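Local structure of uncharacterized protein (Pyrococcus furiosus, 4XLZ) at residues K32-I37 / V60-I65; R89-E94 / H215-T220; D140-Y145 / I187-T192; P195-D200 / E248-M253. The protein probably removes an acetyl group from N,N'-diacetylchitobiose, as a metal-binding deacetylase of carbohydrate esterase family 14. One frame throughout, in Å; residues are numbered along the deposited sequence.

Contact 1. Residues K32-I37 / V60-I65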
# COMPACT_ATOMS: atom_id res chain seq x y z
N LYS A 32 34.41 17.17 -7.22
CA LYS A 32 34.70 17.77 -5.94
C LYS A 32 33.94 17.10 -4.76
O LYS A 32 34.42 17.07 -3.63
CB LYS A 32 34.46 19.30 -5.92
CG LYS A 32 35.44 20.03 -6.94
CD LYS A 32 36.06 21.40 -6.41
CE LYS A 32 35.20 22.68 -6.62
NZ LYS A 32 34.68 22.77 -8.04
N LYS A 33 32.70 16.60 -5.07
CA LYS A 33 31.88 16.06 -3.97
C LYS A 33 31.10 14.92 -4.68
O LYS A 33 30.47 15.19 -5.72
CB LYS A 33 30.95 17.12 -3.41
CG LYS A 33 30.06 16.51 -2.31
CD LYS A 33 28.92 17.37 -1.72
CE LYS A 33 29.50 18.67 -1.08
NZ LYS A 33 28.39 19.55 -0.58
N VAL A 34 31.13 13.74 -4.06
CA VAL A 34 30.30 12.60 -4.61
C VAL A 34 29.57 12.04 -3.44
O VAL A 34 29.95 12.05 -2.27
CB VAL A 34 31.16 11.55 -5.33
CG1 VAL A 34 31.94 12.25 -6.47
CG2 VAL A 34 32.13 10.85 -4.33
N ILE A 35 28.38 11.42 -3.82
CA ILE A 35 27.61 10.64 -2.84
C ILE A 35 27.65 9.18 -3.27
O ILE A 35 27.40 8.86 -4.46
CB ILE A 35 26.14 11.13 -2.80
CG1 ILE A 35 26.15 12.52 -2.08
CG2 ILE A 35 25.36 10.16 -1.96
CD1 ILE A 35 24.75 13.06 -1.93
N CYS A 36 28.01 8.32 -2.29
CA CYS A 36 27.97 6.89 -2.55
C CYS A 36 26.84 6.32 -1.76
O CYS A 36 26.74 6.44 -0.55
CB CYS A 36 29.29 6.25 -2.03
SG CYS A 36 30.74 6.98 -2.96
N ILE A 37 25.88 5.74 -2.51
CA ILE A 37 24.63 5.21 -1.92
C ILE A 37 24.76 3.71 -1.74
O ILE A 37 25.09 2.95 -2.75
CB ILE A 37 23.49 5.51 -2.90
CG1 ILE A 37 23.42 7.09 -3.00
CG2 ILE A 37 22.17 5.05 -2.19
CD1 ILE A 37 22.19 7.54 -3.90
N VAL A 60 38.66 14.75 -3.00
CA VAL A 60 37.16 14.67 -3.23
C VAL A 60 36.47 14.41 -1.90
O VAL A 60 36.89 13.57 -1.11
CB VAL A 60 36.90 13.57 -4.22
CG1 VAL A 60 35.33 13.58 -4.61
CG2 VAL A 60 37.58 13.79 -5.56
N GLU A 61 35.38 15.14 -1.62
CA GLU A 61 34.54 14.92 -0.46
C GLU A 61 33.52 13.79 -0.78
O GLU A 61 32.80 13.93 -1.75
CB GLU A 61 33.73 16.21 -0.11
CG GLU A 61 32.95 16.08 1.13
CD GLU A 61 32.16 17.32 1.52
OE1 GLU A 61 32.37 18.34 0.82
OE2 GLU A 61 31.39 17.24 2.49
N VAL A 62 33.75 12.68 -0.10
CA VAL A 62 32.87 11.47 -0.32
C VAL A 62 31.98 11.40 0.85
O VAL A 62 32.31 11.40 2.03
CB VAL A 62 33.72 10.16 -0.40
CG1 VAL A 62 32.72 9.01 -0.58
CG2 VAL A 62 34.74 10.20 -1.53
N ILE A 63 30.64 11.38 0.49
CA ILE A 63 29.55 11.28 1.49
C ILE A 63 28.73 9.99 1.23
O ILE A 63 28.51 9.70 0.08
CB ILE A 63 28.59 12.53 1.30
CG1 ILE A 63 29.45 13.82 1.61
CG2 ILE A 63 27.36 12.41 2.21
CD1 ILE A 63 28.67 15.06 1.07
N TYR A 64 28.36 9.33 2.28
CA TYR A 64 27.51 8.07 2.09
C TYR A 64 26.05 8.45 2.39
O TYR A 64 25.74 9.27 3.26
CB TYR A 64 27.83 7.04 3.13
CG TYR A 64 29.16 6.32 2.91
CD1 TYR A 64 30.03 6.59 1.87
CD2 TYR A 64 29.44 5.36 3.86
CE1 TYR A 64 31.27 5.81 1.73
CE2 TYR A 64 30.64 4.56 3.75
CZ TYR A 64 31.46 4.86 2.72
OH TYR A 64 32.67 4.15 2.60
N ILE A 65 25.18 7.77 1.60
CA ILE A 65 23.78 7.60 2.06
C ILE A 65 23.57 6.09 2.27
O ILE A 65 23.86 5.36 1.29
CB ILE A 65 22.76 8.08 1.04
CG1 ILE A 65 22.92 9.59 0.84
CG2 ILE A 65 21.34 7.82 1.60
CD1 ILE A 65 22.05 10.16 -0.38
O HOH W 1 33.75 19.37 -1.55
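Ile35 and Ile65 meet in the closely packed half of this contact, where CG2 of Ile35 lies 3.7 Å from CD1 of Ile65 and almost as near its CG1. The torsions account for the pairing: in Ile35, chi1 of -73° sets CG1 beside the backbone N, which leaves CG2 opposite that N and carries this methyl toward Ile65, two residues beyond the register partner Ile63. Helix 118-131 covers the same face, with Ile127 touching both Ile35 and Ile65. On the other face, Cys36 SG touches Val62 CG1 at 3.7 Å, CB of Cys36 approaches the Tyr64 ring at CD1, and helix 43-57 closes over Cys36 and Tyr64. The backbone is parallel, with strand axes 4.6 Å apart and 28° between their directions. Residues Lys32, Val34 and Cys36 alternate with Glu61, Ile63 and Ile65 as partners, and Cys36 N donates to Ile63 O at 2.8 Å. With helix 43-57 between them, the strands form the beta-alpha-beta crossover at the start of the Rossmann-like sheet of the GlcNAc-PI de-N-acetylase family. Toward Lys32 and Glu61 the contact loosens and reaches solvent. Lys33 and Glu61 run side by side in the same direction, yet Lys33 NZ stays 4.4 Å from Glu61 OE1, beyond a salt bridge; the amine instead pairs with Glu131. The aliphatic part of the lysine packs here, CD of Lys33 3.6 Å from Ile63 CD1. A water donates to both Lys32 O and Glu61 OE1, the latter at 2.9 Å, spanning the exposed end.

Contact 2. Residues R89-E94 / H215-T220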
# COMPACT_ATOMS: atom_id res chain seq x y z
N ARG A 89 26.22 0.73 12.99
CA ARG A 89 26.52 2.13 12.76
C ARG A 89 27.97 2.44 13.19
O ARG A 89 28.66 3.14 12.44
CB ARG A 89 25.50 2.94 13.60
CG ARG A 89 25.84 4.38 13.35
CD ARG A 89 25.02 5.14 14.35
NE ARG A 89 23.62 4.88 13.94
CZ ARG A 89 22.76 5.81 13.51
NH1 ARG A 89 23.11 7.15 13.51
NH2 ARG A 89 21.57 5.36 13.12
N ARG A 90 28.33 1.86 14.33
CA ARG A 90 29.74 2.12 14.76
C ARG A 90 30.78 1.45 13.81
O ARG A 90 31.80 2.05 13.50
CB ARG A 90 29.91 1.55 16.15
CG ARG A 90 29.00 2.29 17.12
CD ARG A 90 28.64 1.56 18.40
NE ARG A 90 27.85 2.43 19.32
CZ ARG A 90 27.54 2.09 20.58
NH1 ARG A 90 27.94 0.90 21.07
NH2 ARG A 90 26.82 2.93 21.33
N GLU A 91 30.43 0.23 13.35
CA GLU A 91 31.31 -0.41 12.31
C GLU A 91 31.51 0.43 11.10
O GLU A 91 32.57 0.59 10.55
CB GLU A 91 30.74 -1.76 11.92
CG GLU A 91 30.89 -2.72 13.09
CD GLU A 91 30.28 -4.09 12.94
OE1 GLU A 91 30.53 -5.03 13.80
OE2 GLU A 91 29.44 -4.31 11.99
N GLU A 92 30.38 1.01 10.61
CA GLU A 92 30.53 1.85 9.44
C GLU A 92 31.33 3.14 9.67
O GLU A 92 32.06 3.60 8.81
CB GLU A 92 29.08 2.23 8.85
CG GLU A 92 29.18 2.90 7.50
CD GLU A 92 29.53 1.93 6.36
OE1 GLU A 92 28.69 1.49 5.56
OE2 GLU A 92 30.75 1.66 6.14
N GLU A 93 31.12 3.71 10.87
CA GLU A 93 31.93 4.93 11.14
C GLU A 93 33.44 4.55 11.13
O GLU A 93 34.23 5.36 10.67
CB GLU A 93 31.53 5.47 12.52
CG GLU A 93 30.07 6.19 12.35
CD GLU A 93 29.44 6.51 13.71
OE1 GLU A 93 29.89 6.02 14.79
OE2 GLU A 93 28.46 7.29 13.69
N GLU A 94 33.77 3.40 11.68
CA GLU A 94 35.24 3.00 11.69
C GLU A 94 35.69 2.68 10.23
O GLU A 94 36.75 3.07 9.79
CB GLU A 94 35.38 1.82 12.59
CG GLU A 94 36.84 1.12 12.49
CD GLU A 94 36.98 -0.12 13.51
OE1 GLU A 94 36.43 0.02 14.63
OE2 GLU A 94 37.64 -1.19 13.23
N HIS A 215 33.59 -4.16 9.52
CA HIS A 215 32.22 -4.61 9.78
C HIS A 215 32.25 -5.98 10.40
O HIS A 215 31.88 -7.03 9.77
CB HIS A 215 31.47 -4.61 8.41
CG HIS A 215 31.32 -3.22 7.93
ND1 HIS A 215 30.18 -2.44 8.17
CD2 HIS A 215 32.14 -2.46 7.18
CE1 HIS A 215 30.35 -1.27 7.60
NE2 HIS A 215 31.53 -1.22 6.98
N ARG A 216 32.78 -6.01 11.62
CA ARG A 216 33.06 -7.29 12.29
C ARG A 216 31.86 -8.20 12.43
O ARG A 216 31.92 -9.42 12.35
CB ARG A 216 33.65 -7.06 13.67
CG ARG A 216 34.97 -6.35 13.61
CD ARG A 216 35.48 -6.06 15.01
NE ARG A 216 36.39 -4.91 14.99
CZ ARG A 216 37.66 -4.96 15.41
NH1 ARG A 216 38.44 -3.87 15.37
NH2 ARG A 216 38.16 -6.12 15.88
N SER A 217 30.65 -7.59 12.70
CA SER A 217 29.47 -8.40 12.92
C SER A 217 29.06 -9.20 11.68
O SER A 217 28.35 -10.23 11.80
CB SER A 217 28.28 -7.41 13.29
OG SER A 217 28.01 -6.58 12.18
N GLN A 218 29.50 -8.70 10.54
CA GLN A 218 29.16 -9.40 9.30
C GLN A 218 30.22 -10.43 8.90
O GLN A 218 29.95 -11.30 8.10
CB GLN A 218 28.91 -8.43 8.13
CG GLN A 218 27.77 -7.36 8.55
CD GLN A 218 26.56 -7.98 8.98
OE1 GLN A 218 25.99 -8.73 8.17
NE2 GLN A 218 26.19 -7.94 10.23
N PHE A 219 31.41 -10.09 9.26
CA PHE A 219 32.65 -10.88 8.67
C PHE A 219 33.36 -11.48 9.83
O PHE A 219 34.45 -10.95 10.22
CB PHE A 219 33.50 -9.92 7.84
CG PHE A 219 32.75 -9.47 6.59
CD1 PHE A 219 32.44 -10.44 5.61
CD2 PHE A 219 32.29 -8.16 6.49
CE1 PHE A 219 31.67 -10.09 4.49
CE2 PHE A 219 31.55 -7.77 5.31
CZ PHE A 219 31.17 -8.72 4.36
N THR A 220 32.77 -12.50 10.40
CA THR A 220 33.48 -13.31 11.34
C THR A 220 34.56 -14.04 10.58
O THR A 220 34.57 -14.10 9.39
CB THR A 220 32.56 -14.39 11.94
OG1 THR A 220 32.02 -15.23 10.87
CG2 THR A 220 31.37 -13.78 12.76
O HOH W 2 28.09 -3.70 9.49
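Helix 81-99 of the Rossmann-like GlcNAc-PI de-N-acetylase domain meets the loop between helices 205-213 and 221-240 here, through Glu91, Glu92 and Glu94. Glu91 carries most of the contact. Its chain is extended beyond CG, which brings the carboxylate to residues 216-218, whose backbone angles are helical. There both oxygens are used by one serine: Ser217 N donates to Glu91 OE1 at 2.8 Å, from the syn side but 35° out of the carboxylate plane, while Ser217 OG donates to the syn lone pair of OE2 at 2.7 Å. This two-point grip fixes the rotation of the carboxylate, and Gln218 NE2 in turn donates to the serine OG, so the hydroxyl both gives and receives. A water donates to Glu91 OE2 and also lies 2.8 Å from His215 ND1, in the plane of the imidazole at its edge. Over one face of that ring passes the Glu91 backbone.

Glu92 reaches the histidine from a different direction. Bent at chi2 (74°), it sets OE2 at the ring edge, 3.1 Å from His215 NE2, in a bond that is weak by its angle; the carboxylate and ring planes are 80° apart. Its other oxygen, OE1, accepts from Asp42 N, in the loop beside the metal ligands His40 and Asp43, an indirect link to the cadmium site. On the solvent side, Glu94 and Arg216 cross at about a right angle in a long salt bridge, with Glu94 OE2 3.5 Å from Arg216 NH1 at the guanidinium edge.

Contact 3. Residues D140-Y145 / I187-T192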
# COMPACT_ATOMS: atom_id res chain seq x y z
N ASP A 140 24.20 -1.32 -9.50
CA ASP A 140 23.52 -1.50 -10.78
C ASP A 140 22.30 -2.39 -10.53
O ASP A 140 22.44 -3.58 -10.23
CB ASP A 140 24.56 -2.24 -11.68
CG ASP A 140 24.02 -2.54 -13.05
OD1 ASP A 140 24.85 -2.87 -13.98
OD2 ASP A 140 22.78 -2.46 -13.29
N PRO A 141 21.09 -1.84 -10.70
CA PRO A 141 19.91 -2.70 -10.35
C PRO A 141 19.63 -3.74 -11.41
O PRO A 141 18.80 -4.60 -11.07
CB PRO A 141 18.76 -1.58 -10.35
CG PRO A 141 19.24 -0.57 -11.44
CD PRO A 141 20.80 -0.46 -11.18
N TRP A 142 20.33 -3.73 -12.48
CA TRP A 142 20.14 -4.78 -13.51
C TRP A 142 21.20 -5.87 -13.36
O TRP A 142 21.29 -6.76 -14.26
CB TRP A 142 20.31 -4.18 -14.89
CG TRP A 142 19.17 -3.16 -15.14
CD1 TRP A 142 17.85 -3.45 -15.40
CD2 TRP A 142 19.31 -1.73 -15.08
NE1 TRP A 142 17.14 -2.23 -15.53
CE2 TRP A 142 18.02 -1.18 -15.35
CE3 TRP A 142 20.41 -0.89 -14.92
CZ2 TRP A 142 17.81 0.22 -15.41
CZ3 TRP A 142 20.19 0.52 -14.90
CH2 TRP A 142 18.90 1.03 -15.18
N LEU A 143 21.93 -5.96 -12.25
CA LEU A 143 22.91 -7.09 -12.11
C LEU A 143 22.16 -8.42 -12.22
O LEU A 143 21.19 -8.72 -11.49
CB LEU A 143 23.46 -6.92 -10.72
CG LEU A 143 24.47 -8.07 -10.33
CD1 LEU A 143 25.79 -7.91 -11.24
CD2 LEU A 143 24.89 -7.99 -8.84
N PRO A 144 22.68 -9.34 -13.09
CA PRO A 144 21.94 -10.59 -13.20
C PRO A 144 21.92 -11.39 -11.92
O PRO A 144 22.96 -11.45 -11.18
CB PRO A 144 22.69 -11.35 -14.36
CG PRO A 144 23.29 -10.16 -15.22
CD PRO A 144 23.65 -9.07 -14.16
N TYR A 145 20.81 -12.03 -11.63
CA TYR A 145 20.59 -12.89 -10.47
C TYR A 145 20.65 -12.20 -9.13
O TYR A 145 20.61 -12.85 -8.08
CB TYR A 145 21.62 -14.10 -10.50
CG TYR A 145 21.37 -14.93 -11.80
CD1 TYR A 145 20.19 -15.65 -11.91
CD2 TYR A 145 22.31 -14.89 -12.83
CE1 TYR A 145 19.94 -16.38 -13.15
CE2 TYR A 145 22.12 -15.63 -13.99
CZ TYR A 145 20.90 -16.33 -14.15
OH TYR A 145 20.64 -17.00 -15.33
N ILE A 187 26.41 9.71 -13.01
CA ILE A 187 26.09 8.50 -12.14
C ILE A 187 27.16 7.42 -12.52
O ILE A 187 27.52 7.25 -13.73
CB ILE A 187 24.74 7.97 -12.55
CG1 ILE A 187 23.74 8.97 -12.03
CG2 ILE A 187 24.48 6.58 -11.85
CD1 ILE A 187 22.31 8.60 -12.68
N ALA A 188 27.55 6.70 -11.47
CA ALA A 188 28.35 5.49 -11.80
C ALA A 188 27.77 4.33 -11.02
O ALA A 188 27.59 4.44 -9.81
CB ALA A 188 29.87 5.77 -11.37
N LEU A 189 27.54 3.20 -11.72
CA LEU A 189 26.88 2.03 -11.06
C LEU A 189 28.00 1.04 -10.71
O LEU A 189 28.76 0.60 -11.59
CB LEU A 189 25.90 1.36 -12.02
CG LEU A 189 24.81 2.42 -12.42
CD1 LEU A 189 23.93 1.60 -13.39
CD2 LEU A 189 24.01 2.91 -11.21
N TYR A 190 28.03 0.67 -9.44
CA TYR A 190 28.97 -0.42 -9.01
C TYR A 190 28.19 -1.71 -8.82
O TYR A 190 27.01 -1.77 -9.08
CB TYR A 190 29.76 -0.00 -7.76
CG TYR A 190 28.96 0.28 -6.45
CD1 TYR A 190 28.38 1.58 -6.17
CD2 TYR A 190 28.74 -0.75 -5.54
CE1 TYR A 190 27.70 1.73 -4.99
CE2 TYR A 190 28.03 -0.53 -4.34
CZ TYR A 190 27.48 0.72 -4.11
OH TYR A 190 26.82 0.86 -2.90
N TYR A 191 28.86 -2.78 -8.38
CA TYR A 191 28.22 -4.09 -8.33
C TYR A 191 27.64 -4.44 -9.72
O TYR A 191 26.41 -4.78 -9.83
CB TYR A 191 27.15 -4.21 -7.23
CG TYR A 191 27.57 -4.30 -5.77
CD1 TYR A 191 28.75 -4.98 -5.39
CD2 TYR A 191 26.75 -3.74 -4.77
CE1 TYR A 191 29.07 -5.10 -4.06
CE2 TYR A 191 27.06 -3.86 -3.38
CZ TYR A 191 28.26 -4.54 -3.07
OH TYR A 191 28.44 -4.75 -1.76
N THR A 192 28.48 -4.30 -10.77
CA THR A 192 27.97 -4.41 -12.16
C THR A 192 28.62 -5.53 -12.92
O THR A 192 29.86 -5.77 -12.76
CB THR A 192 28.14 -3.07 -12.85
OG1 THR A 192 27.51 -3.16 -14.15
CG2 THR A 192 29.63 -2.61 -13.04
O HOH W 3 24.14 -4.30 -8.26
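Asp140 crosses Leu189 at about a right angle, and its side chain can be traced outward from there. CB packs on Leu189 CB at 3.9 Å and also has the carbonyl oxygens of Tyr190 and Tyr191 nearby, each 3.6 Å from it. With CG opposite the backbone N (chi1 179°), the carboxyl carbon has Leu189 CD1 and Thr192 OG1 as its nearest partners across the contact. OD1 accepts from Thr192 OG1 at 2.7 Å through its anti lone pair, the one directed away from OD2. OD2 turns back to its own segment and takes the Trp142 N-H at 2.9 Å, from 36° above the carboxylate plane. One carboxylate therefore joins the two segments and braces the turn that follows it.

The backbone of Asp140 adds to the hold, its N donating to Tyr190 O at 2.9 Å, and a water donates to both Asp140 O and Tyr191 O. Leu143 CD1 lies 3.5 Å from the carbonyl oxygen of Tyr191, while Leu189 CD1 makes an apolar contact with the edge of the Trp142 ring. The phenol of Tyr191, directed away from the 140-145 segment, bonds to the cadmium ligand Asp43. The OD2 bond defines an Asx turn, overlapping a type I beta turn from Asp140 to Leu143, at the C-terminal end of parallel strand 135-139, the end at which Rossmann-like sheets typically place their active-site loops.

Contact 4. Residues P195-D200 / E248-M253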
# COMPACT_ATOMS: atom_id res chain seq x y z
N PRO A 195 30.67 -3.47 -16.58
CA PRO A 195 31.38 -2.24 -16.35
C PRO A 195 31.95 -1.71 -17.66
O PRO A 195 32.29 -2.51 -18.57
CB PRO A 195 32.57 -2.71 -15.42
CG PRO A 195 32.80 -4.16 -15.89
CD PRO A 195 31.39 -4.75 -16.18
N ASN A 196 32.11 -0.41 -17.72
CA ASN A 196 32.81 0.22 -18.88
C ASN A 196 33.91 1.13 -18.43
O ASN A 196 34.55 1.82 -19.27
CB ASN A 196 31.88 0.85 -19.91
CG ASN A 196 30.89 1.79 -19.30
OD1 ASN A 196 31.06 2.28 -18.21
ND2 ASN A 196 29.90 2.11 -20.09
N TYR A 197 34.13 1.21 -17.13
CA TYR A 197 35.28 1.96 -16.59
C TYR A 197 35.81 1.19 -15.40
O TYR A 197 35.01 0.84 -14.45
CB TYR A 197 34.83 3.36 -16.17
CG TYR A 197 35.96 4.15 -15.53
CD1 TYR A 197 37.06 4.46 -16.34
CD2 TYR A 197 35.96 4.54 -14.16
CE1 TYR A 197 38.16 5.19 -15.77
CE2 TYR A 197 37.08 5.22 -13.59
CZ TYR A 197 38.12 5.54 -14.43
OH TYR A 197 39.16 6.31 -13.87
N ILE A 198 37.13 0.87 -15.38
CA ILE A 198 37.67 0.08 -14.26
C ILE A 198 38.79 0.89 -13.57
O ILE A 198 39.63 1.53 -14.27
CB ILE A 198 38.40 -1.20 -14.77
CG1 ILE A 198 37.58 -1.96 -15.74
CG2 ILE A 198 38.99 -2.01 -13.57
CD1 ILE A 198 36.35 -2.52 -15.07
N VAL A 199 38.75 0.94 -12.25
CA VAL A 199 39.76 1.67 -11.48
C VAL A 199 40.73 0.58 -10.95
O VAL A 199 40.30 -0.44 -10.36
CB VAL A 199 39.12 2.34 -10.31
CG1 VAL A 199 40.17 3.00 -9.34
CG2 VAL A 199 38.14 3.47 -10.84
N ASP A 200 42.07 0.83 -11.19
CA ASP A 200 43.04 -0.15 -10.62
C ASP A 200 43.20 0.09 -9.14
O ASP A 200 43.53 1.23 -8.75
CB ASP A 200 44.38 0.13 -11.38
CG ASP A 200 45.49 -0.80 -10.88
OD1 ASP A 200 45.29 -1.66 -10.05
OD2 ASP A 200 46.64 -0.57 -11.42
N GLU A 248 38.25 -2.26 -9.53
CA GLU A 248 36.79 -2.03 -9.24
C GLU A 248 36.11 -1.50 -10.50
O GLU A 248 36.60 -0.61 -11.15
CB GLU A 248 36.64 -0.99 -8.12
CG GLU A 248 36.94 -1.66 -6.76
CD GLU A 248 37.01 -0.67 -5.58
OE1 GLU A 248 36.92 0.51 -5.82
OE2 GLU A 248 37.16 -1.20 -4.45
N GLY A 249 34.97 -2.14 -10.82
CA GLY A 249 34.30 -1.76 -12.04
C GLY A 249 33.05 -0.88 -11.83
O GLY A 249 32.33 -1.06 -10.81
N PHE A 250 32.83 -0.05 -12.84
CA PHE A 250 31.68 0.90 -12.78
C PHE A 250 31.11 0.90 -14.18
O PHE A 250 31.77 0.83 -15.22
CB PHE A 250 32.18 2.31 -12.45
CG PHE A 250 32.80 2.37 -11.11
CD1 PHE A 250 32.05 2.54 -9.93
CD2 PHE A 250 34.24 2.24 -10.99
CE1 PHE A 250 32.62 2.49 -8.67
CE2 PHE A 250 34.79 2.18 -9.71
CZ PHE A 250 34.02 2.34 -8.52
N ARG A 251 29.77 1.11 -14.21
CA ARG A 251 29.13 1.38 -15.47
C ARG A 251 28.64 2.82 -15.48
O ARG A 251 27.98 3.30 -14.59
CB ARG A 251 27.90 0.46 -15.72
CG ARG A 251 27.31 0.70 -17.11
CD ARG A 251 26.23 -0.31 -17.42
NE ARG A 251 25.72 -0.05 -18.78
CZ ARG A 251 26.35 -0.43 -19.88
NH1 ARG A 251 27.50 -1.15 -19.81
NH2 ARG A 251 25.75 -0.15 -21.09
N VAL A 252 29.13 3.51 -16.52
CA VAL A 252 28.78 4.93 -16.72
C VAL A 252 28.18 5.09 -18.08
O VAL A 252 28.65 4.46 -19.06
CB VAL A 252 30.03 5.88 -16.56
CG1 VAL A 252 29.65 7.35 -16.75
CG2 VAL A 252 30.76 5.66 -15.19
N MSE A 253 27.08 5.84 -18.21
CA MSE A 253 26.46 6.05 -19.51
C MSE A 253 25.97 7.53 -19.54
O MSE A 253 25.77 8.17 -18.50
CB MSE A 253 25.14 5.22 -19.66
CG MSE A 253 25.36 3.69 -19.51
SE MSE A 253 23.82 2.69 -20.04
CE MSE A 253 22.67 3.30 -18.48
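A chi1 of 51° places Asn196 CG between its own backbone N and carbonyl carbon, and a chi2 of 21° then turns the amide to face the backbone of Val252. OD1 accepts from Val252 N at 2.8 Å, in the carbonyl plane on a lone pair and nearly straight at 171°, while ND2 donates to Val252 O at 2.9 Å and also to Ile267 O. The side chain thus grips both polar groups of one residue, much as a neighbouring strand would. Its ND2 lies over one face of the Arg251 guanidinium, whose own salt bridge is to the C-terminal carboxylate of Ile267.

Next to this, Phe250 O receives two donors, Asn196 N at 2.8 Å and Tyr197 N at 3.1 Å: a classic beta bulge, with Asn196 and Tyr197 both facing Phe250. Beyond it the pairing is regular and antiparallel, Val199 and Glu248 exchanging two bonds. Ile198 CD1 packs on Gly249 CA at 3.7 Å, and Pro195 CB also lies against Gly249 CA, at 3.9 Å. On the other face Val199 CG2 approaches Phe250 CE2 at 3.8 Å, and Phe28 meets the rings of both Tyr197 and Phe250 edge-to-face. Glu248 leads away to Thr51 and Lys208, linking the two-stranded antiparallel pair to helices 43-57 and 205-213. The chemistry is consistent with the Asn196 amide continuing the strand pairing past the bulge, bonding both the N-H and the C=O of Val252 through a side chain rather than a backbone.

Contacts 1 and 3 belong to one parallel sheet and meet directly, Tyr190 OH lying 2.7 Å from Ile37 O, a probable hydrogen bond between strands that are not neighbours. Contact 4 adjoins contact 3 with centres 10 Å apart; Leu189 O and Arg251 N are 2.9 Å apart, so residue 251 is probably bonded to the sheet's outermost strand, 186-190. Contact 2 sits farther out, its centre 20 Å from that of contact 1, but Glu92 OE2 packs on Tyr64 CE2 at 3.8 Å. Tyr191 OH hydrogen-bonds to the cadmium ligand Asp43, and Glu92 OE1 to Asp42 N; the side chains of Glu92 and Ile37 lie about 9 Å and 11 Å from a bound cadmium ion.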